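Local coordinates for regulation of enolase protein 1 (PDB 3O12), which functions in the galactose metabolic pathway via the GAL83 protein and may control the level of ENO1, at residues K156-I161 with V173-F178; G109-A114 with S126-N131. All blocks are in the same frame, centred on the assembly; numbering follows the deposited sequence. Where two conformers were deposited one is given.

Contact 1. Residues K156-I161 with V173-F178; sequences KGVLRI and VRLAPF
An antiparallel beta hairpin pairs Val158-Ile161 with Val173-Pro177 at one border of the seven-stranded sheet, where strand 172-177 is the outermost within the chain. The short strand axes run 169° apart. Leu159 and Ala176 form a hydrogen-bonded pair: Leu159 N donates a hydrogen bond to Ala176 O at 2.8 Å, and Ala176 N returns a bond to Leu159 O. Ile161 N donates to Arg174 O. Beyond it the register slips by one residue: Val173 N (2.8 Å) and, weakly, Arg174 N (3.3 Å) both reach Ile161 O, a classic beta bulge. At the other end Phe178 N bonds Gly157 O from above the carbonyl plane.

Leu159, Ile161, Arg174 and Ala176 send their side chains to one face. There Leu159 CD1 sits over the Phe178 ring, 4.2 Å from its centroid and 13° off the normal, a CH-pi contact. Phe178 CG stands anti to the backbone N (chi1 -163°), which lays the ring alongside Leu159. Ile161 CD1 rests 3.9 Å from Arg174 CB, while the extended arginine chain leads on to Ser127 and to the carbonyl of Asp135. The reverse face carries Arg160 and Leu175 side by side. Leu159 also packs against Leu112 of the facing sheet and Val152 and Val154 of the neighbouring strand. Backbone bonds thus fix the border strand, while the apolar side chains of Leu159 and Ile161 are buried against the other sheet and Arg174 carries its charge past them to polar partners.

Contact 2. Residues G109-A114 with S126-N131; sequences GHWLKA and SSVLTN. With EDO (1,2-ethanediol), chain F; EDO (1,2-ethanediol), chain G; EDO (1,2-ethanediol), chain I.
Trp111 CG lies between its backbone N and carbonyl carbon (chi1 50°), and Thr130 OG1 stands opposite its own carbonyl carbon; together these torsions set the threonine over the indole. The two residues form a hydrogen-bonded pair in the antiparallel hairpin of strands 110-119 and 122-131. Thr130 CB is 3.7 Å from the centroid of the six-membered ring and 10° off its normal, a CH-pi contact. Thr130 OG1 hangs over the same face, nearer the rim, and its hydrogen-bond partner is Ser134 OG on the next strand. Beside it, Val128 CG1 approaches Trp111 CZ3 at 3.9 Å.

Backbone bonds run in both directions between Trp111 and Thr130, and again between Lys113 and Val128; the shortest joins Thr130 N to Trp111 O at 2.7 Å. The extended Lys113 chain runs alongside Val128, with CE 3.6 Å from Val128 CG2. Its amine, whose exact place is less sure, hydrogen-bonds the carbonyl of Phe59 and Gln99 OE1. Ethanediol molecules, probably from the crystallisation liquor, lie near this end: Ser126 OG and Ser127 OG are each hydrogen-bonded to O2 of a different one, both at 2.6 Å.

Leu112, Leu129, Ala114 and Ser127 are on the face turned to the other sheet, where Leu112 CD1 packs on Leu129 CB. At the far end of that face the His110 ring and the Asn131 amide are turned 74° apart. Asp107 holds His110 ND1, and one water bridges the pair, 3.0 Å from His110 NE2 and donating to Asn131 OD1 at 3.1 Å.

How the contacts relate
Contact 2 closes before contact 1 opens along the chain, and their centres lie about 11 Å apart on the same side of the chain's centre. Each is a hairpin of a different antiparallel sheet: 109-114 with 126-131 in the sheet that holds strands 110-119 and 122-131, 156-161 with 173-178 in the seven-stranded one. The two sheets pack face to face here as a beta sandwich. Ile161 CD1 meets Leu112 CD2 at 3.6 Å, and Ala176 CB lies close to Leu129 CD1. A probable hydrogen bond from Arg174 NH1 to Ser127 OG, 2.9 Å, adds a polar tie. Both hairpins therefore contribute to one interface inside the DUF1349 region.

Contact 1. Residues K156-I161 with V173-F178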
loop_
_atom_site.group_PDB
_atom_site.type_symbol
_atom_site.label_atom_id
_atom_site.label_comp_id
_atom_site.label_asym_id
_atom_site.label_seq_id
_atom_site.Cartn_x
_atom_site.Cartn_y
_atom_site.Cartn_z
ATOM N N LYS A 156 7.881 -10.593 -14.330
ATOM C CA LYS A 156 8.881 -11.655 -14.344
ATOM C C LYS A 156 9.468 -11.932 -12.961
ATOM O O LYS A 156 10.683 -12.123 -12.811
ATOM C CB LYS A 156 9.983 -11.342 -15.358
ATOM C CG LYS A 156 9.491 -11.294 -16.803
ATOM C CD LYS A 156 10.600 -10.852 -17.752
ATOM C CE LYS A 156 11.088 -9.448 -17.410
ATOM N NZ LYS A 156 12.154 -8.969 -18.338
ATOM N N GLY A 157 8.602 -11.971 -11.956
ATOM C CA GLY A 157 9.011 -12.384 -10.620
ATOM C C GLY A 157 9.821 -11.356 -9.857
ATOM O O GLY A 157 10.525 -11.694 -8.895
ATOM N N VAL A 158 9.712 -10.094 -10.265
ATOM C CA VAL A 158 10.413 -9.003 -9.592
ATOM C C VAL A 158 9.439 -7.879 -9.327
ATOM O O VAL A 158 8.659 -7.482 -10.216
ATOM C CB VAL A 158 11.580 -8.446 -10.441
ATOM C CG1 VAL A 158 12.232 -7.240 -9.755
ATOM C CG2 VAL A 158 12.601 -9.527 -10.706
ATOM N N LEU A 159 9.460 -7.380 -8.100
ATOM C CA LEU A 159 8.693 -6.209 -7.720
ATOM C C LEU A 159 9.607 -5.003 -7.524
ATOM O O LEU A 159 10.664 -5.104 -6.900
ATOM C CB LEU A 159 7.885 -6.498 -6.450
ATOM C CG LEU A 159 6.904 -5.428 -5.963
ATOM C CD1 LEU A 159 5.733 -6.066 -5.203
ATOM C CD2 LEU A 159 7.624 -4.407 -5.108
ATOM N N ARG A 160 9.212 -3.858 -8.073
ATOM C CA ARG A 160 9.939 -2.602 -7.885
ATOM C C ARG A 160 8.984 -1.554 -7.344
ATOM O O ARG A 160 7.898 -1.360 -7.898
ATOM C CB ARG A 160 10.505 -2.102 -9.211
ATOM C CG ARG A 160 11.682 -2.867 -9.728
ATOM C CD ARG A 160 12.175 -2.295 -11.050
ATOM N NE ARG A 160 11.659 -3.051 -12.188
ATOM C CZ ARG A 160 10.928 -2.538 -13.172
ATOM N NH1 ARG A 160 10.615 -1.247 -13.175
ATOM N NH2 ARG A 160 10.512 -3.319 -14.160
ATOM N N ILE A 161 9.364 -0.881 -6.272
ATOM C CA ILE A 161 8.582 0.213 -5.702
ATOM C C ILE A 161 9.339 1.509 -5.857
ATOM O O ILE A 161 10.527 1.576 -5.518
ATOM C CB ILE A 161 8.411 0.042 -4.184
ATOM C CG1 ILE A 161 7.828 -1.318 -3.845
ATOM C CG2 ILE A 161 7.544 1.166 -3.617
ATOM C CD1 ILE A 161 7.771 -1.568 -2.357
ATOM N N VAL A 173 12.600 2.622 -4.017
ATOM C CA VAL A 173 12.382 2.329 -2.604
ATOM C C VAL A 173 12.786 0.875 -2.345
ATOM O O VAL A 173 13.449 0.555 -1.349
ATOM C CB VAL A 173 10.877 2.503 -2.242
ATOM C CG1 VAL A 173 10.577 2.011 -0.826
ATOM C CG2 VAL A 173 10.444 3.942 -2.410
ATOM N N ARG A 174 12.392 -0.015 -3.243
ATOM C CA ARG A 174 12.629 -1.436 -3.051
ATOM C C ARG A 174 12.615 -2.210 -4.354
ATOM O O ARG A 174 11.831 -1.908 -5.256
ATOM C CB ARG A 174 11.602 -2.011 -2.087
ATOM C CG ARG A 174 11.977 -3.387 -1.565
ATOM C CD ARG A 174 11.345 -3.610 -0.228
ATOM N NE ARG A 174 11.700 -4.897 0.365
ATOM C CZ ARG A 174 11.277 -5.266 1.565
ATOM N NH1 ARG A 174 10.513 -4.436 2.265
ATOM N NH2 ARG A 174 11.611 -6.447 2.060
ATOM N N LEU A 175 13.476 -3.214 -4.444
ATOM C CA LEU A 175 13.578 -4.080 -5.613
ATOM C C LEU A 175 13.789 -5.490 -5.088
ATOM O O LEU A 175 14.803 -5.771 -4.433
ATOM C CB LEU A 175 14.757 -3.655 -6.491
ATOM C CG LEU A 175 15.096 -4.490 -7.734
ATOM C CD1 LEU A 175 14.055 -4.302 -8.811
ATOM C CD2 LEU A 175 16.476 -4.130 -8.263
ATOM N N ALA A 176 12.844 -6.378 -5.357
ATOM C CA ALA A 176 12.851 -7.678 -4.696
ATOM C C ALA A 176 12.179 -8.757 -5.504
ATOM O O ALA A 176 11.346 -8.464 -6.351
ATOM C CB ALA A 176 12.146 -7.559 -3.366
ATOM N N PRO A 177 12.487 -10.024 -5.216
ATOM C CA PRO A 177 11.734 -11.118 -5.831
ATOM C C PRO A 177 10.306 -11.112 -5.318
ATOM O O PRO A 177 10.055 -10.781 -4.161
ATOM C CB PRO A 177 12.447 -12.382 -5.324
ATOM C CG PRO A 177 13.760 -11.924 -4.814
ATOM C CD PRO A 177 13.550 -10.514 -4.325
ATOM N N PHE A 178 9.377 -11.496 -6.179
ATOM C CA PHE A 178 7.987 -11.618 -5.775
ATOM C C PHE A 178 7.423 -12.752 -6.619
ATOM O O PHE A 178 7.801 -12.904 -7.772
ATOM C CB PHE A 178 7.247 -10.300 -6.024
ATOM C CG PHE A 178 5.934 -10.187 -5.284
ATOM C CD1 PHE A 178 5.908 -10.096 -3.901
ATOM C CD2 PHE A 178 4.735 -10.197 -5.973
ATOM C CE1 PHE A 178 4.705 -9.995 -3.216
ATOM C CE2 PHE A 178 3.528 -10.097 -5.295
ATOM C CZ PHE A 178 3.511 -10.005 -3.916
#

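Contact 2. Residues G109-A114 with S126-N131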
loop_
_atom_site.group_PDB
_atom_site.type_symbol
_atom_site.label_atom_id
_atom_site.label_comp_id
_atom_site.label_asym_id
_atom_site.label_seq_id
_atom_site.Cartn_x
_atom_site.Cartn_y
_atom_site.Cartn_z
ATOM N N GLY A 109 -0.842 -14.932 2.415
ATOM C CA GLY A 109 0.531 -15.278 2.718
ATOM C C GLY A 109 1.567 -14.640 1.811
ATOM O O GLY A 109 2.756 -14.741 2.059
ATOM N N HIS A 110 1.117 -13.968 0.756
ATOM C CA HIS A 110 2.028 -13.402 -0.234
ATOM C C HIS A 110 1.512 -12.043 -0.663
ATOM O O HIS A 110 0.532 -11.936 -1.417
ATOM C CB HIS A 110 2.161 -14.334 -1.438
ATOM C CG HIS A 110 2.565 -15.719 -1.053
ATOM N ND1 HIS A 110 1.659 -16.659 -0.616
ATOM C CD2 HIS A 110 3.784 -16.300 -0.972
ATOM C CE1 HIS A 110 2.302 -17.774 -0.309
ATOM N NE2 HIS A 110 3.590 -17.584 -0.523
ATOM N N TRP A 111 2.155 -11.006 -0.136
ATOM C CA TRP A 111 1.745 -9.639 -0.398
ATOM C C TRP A 111 2.865 -8.671 -0.083
ATOM O O TRP A 111 3.879 -9.036 0.516
ATOM C CB TRP A 111 0.481 -9.270 0.397
ATOM C CG TRP A 111 0.481 -9.580 1.891
ATOM C CD1 TRP A 111 -0.142 -10.622 2.500
ATOM C CD2 TRP A 111 1.084 -8.804 2.949
ATOM N NE1 TRP A 111 0.036 -10.567 3.861
ATOM C CE2 TRP A 111 0.785 -9.459 4.166
ATOM C CE3 TRP A 111 1.845 -7.630 2.984
ATOM C CZ2 TRP A 111 1.231 -8.988 5.405
ATOM C CZ3 TRP A 111 2.281 -7.155 4.217
ATOM C CH2 TRP A 111 1.978 -7.833 5.410
ATOM N N LEU A 112 2.694 -7.436 -0.520
ATOM C CA LEU A 112 3.604 -6.351 -0.204
ATOM C C LEU A 112 2.774 -5.140 0.133
ATOM O O LEU A 112 1.751 -4.892 -0.503
ATOM C CB LEU A 112 4.499 -6.037 -1.405
ATOM C CG LEU A 112 5.358 -4.786 -1.175
ATOM C CD1 LEU A 112 6.848 -5.030 -1.438
ATOM C CD2 LEU A 112 4.814 -3.600 -1.974
ATOM N N LYS A 113 3.192 -4.379 1.132
ATOM C CA LYS A 113 2.593 -3.075 1.395
ATOM C C LYS A 113 3.715 -2.045 1.442
ATOM O O LYS A 113 4.845 -2.353 1.817
ATOM C CB LYS A 113 1.781 -3.064 2.695
ATOM C CG LYS A 113 2.582 -3.267 3.969
ATOM C CD LYS A 113 1.691 -3.242 5.228
ATOM C CE LYS A 113 2.548 -3.460 6.465
ATOM N NZ LYS A 113 1.836 -3.279 7.772
ATOM N N ALA A 114 3.427 -0.815 1.044
ATOM C CA ALA A 114 4.434 0.242 1.070
ATOM C C ALA A 114 3.756 1.585 1.207
ATOM O O ALA A 114 2.650 1.776 0.715
ATOM C CB ALA A 114 5.269 0.210 -0.205
ATOM N N SER A 126 8.104 3.222 4.416
ATOM C CA SER A 126 8.194 1.853 4.886
ATOM C C SER A 126 7.665 0.901 3.835
ATOM O O SER A 126 6.744 1.230 3.080
ATOM C CB SER A 126 7.362 1.723 6.161
ATOM O OG SER A 126 7.282 0.387 6.609
ATOM N N SER A 127 8.237 -0.289 3.773
ATOM C CA SER A 127 7.674 -1.353 2.962
ATOM C C SER A 127 7.805 -2.679 3.672
ATOM O O SER A 127 8.768 -2.901 4.411
ATOM C CB SER A 127 8.305 -1.417 1.567
ATOM O OG SER A 127 9.684 -1.679 1.624
ATOM N N VAL A 128 6.824 -3.548 3.464
ATOM C CA VAL A 128 6.837 -4.885 4.030
ATOM C C VAL A 128 6.544 -5.870 2.918
ATOM O O VAL A 128 5.476 -5.815 2.305
ATOM C CB VAL A 128 5.798 -5.054 5.142
ATOM C CG1 VAL A 128 5.834 -6.496 5.697
ATOM C CG2 VAL A 128 6.044 -4.054 6.264
ATOM N N LEU A 129 7.490 -6.753 2.634
ATOM C CA LEU A 129 7.321 -7.809 1.656
ATOM C C LEU A 129 7.101 -9.102 2.408
ATOM O O LEU A 129 7.947 -9.502 3.211
ATOM C CB LEU A 129 8.564 -7.914 0.768
ATOM C CG LEU A 129 8.429 -8.734 -0.518
ATOM C CD1 LEU A 129 9.586 -8.428 -1.456
ATOM C CD2 LEU A 129 8.350 -10.211 -0.221
ATOM N N THR A 130 5.960 -9.734 2.167
ATOM C CA THR A 130 5.583 -10.946 2.877
ATOM C C THR A 130 5.548 -12.095 1.894
ATOM O O THR A 130 4.777 -12.099 0.933
ATOM C CB THR A 130 4.227 -10.749 3.569
ATOM O OG1 THR A 130 4.376 -9.705 4.537
ATOM C CG2 THR A 130 3.767 -12.023 4.263
ATOM N N ASN A 131 6.444 -13.048 2.101
ATOM C CA ASN A 131 6.408 -14.297 1.362
ATOM C C ASN A 131 6.460 -15.388 2.396
ATOM O O ASN A 131 7.544 -15.837 2.785
ATOM C CB ASN A 131 7.586 -14.379 0.395
ATOM C CG ASN A 131 7.411 -15.482 -0.634
ATOM O OD1 ASN A 131 6.726 -16.472 -0.385
ATOM N ND2 ASN A 131 8.032 -15.313 -1.793
HETATM C C1 EDO F . 3.390 0.278 4.752
HETATM O O1 EDO F . 3.410 1.631 5.229
HETATM C C2 EDO F . 4.699 -0.433 5.086
HETATM O O2 EDO F . 4.817 -0.538 6.505
HETATM C C1 EDO G . 4.864 -2.435 9.398
HETATM O O1 EDO G . 4.296 -1.266 8.797
HETATM C C2 EDO G . 3.747 -3.390 9.791
HETATM O O2 EDO G . 2.700 -2.699 10.488
HETATM C C1 EDO I . 12.178 2.387 2.696
HETATM O O1 EDO I . 13.474 1.942 2.280
HETATM C C2 EDO I . 11.299 1.175 2.978
HETATM O O2 EDO I . 11.479 0.204 1.944
HETATM O O HOH W 1 5.761 -19.132 0.942
#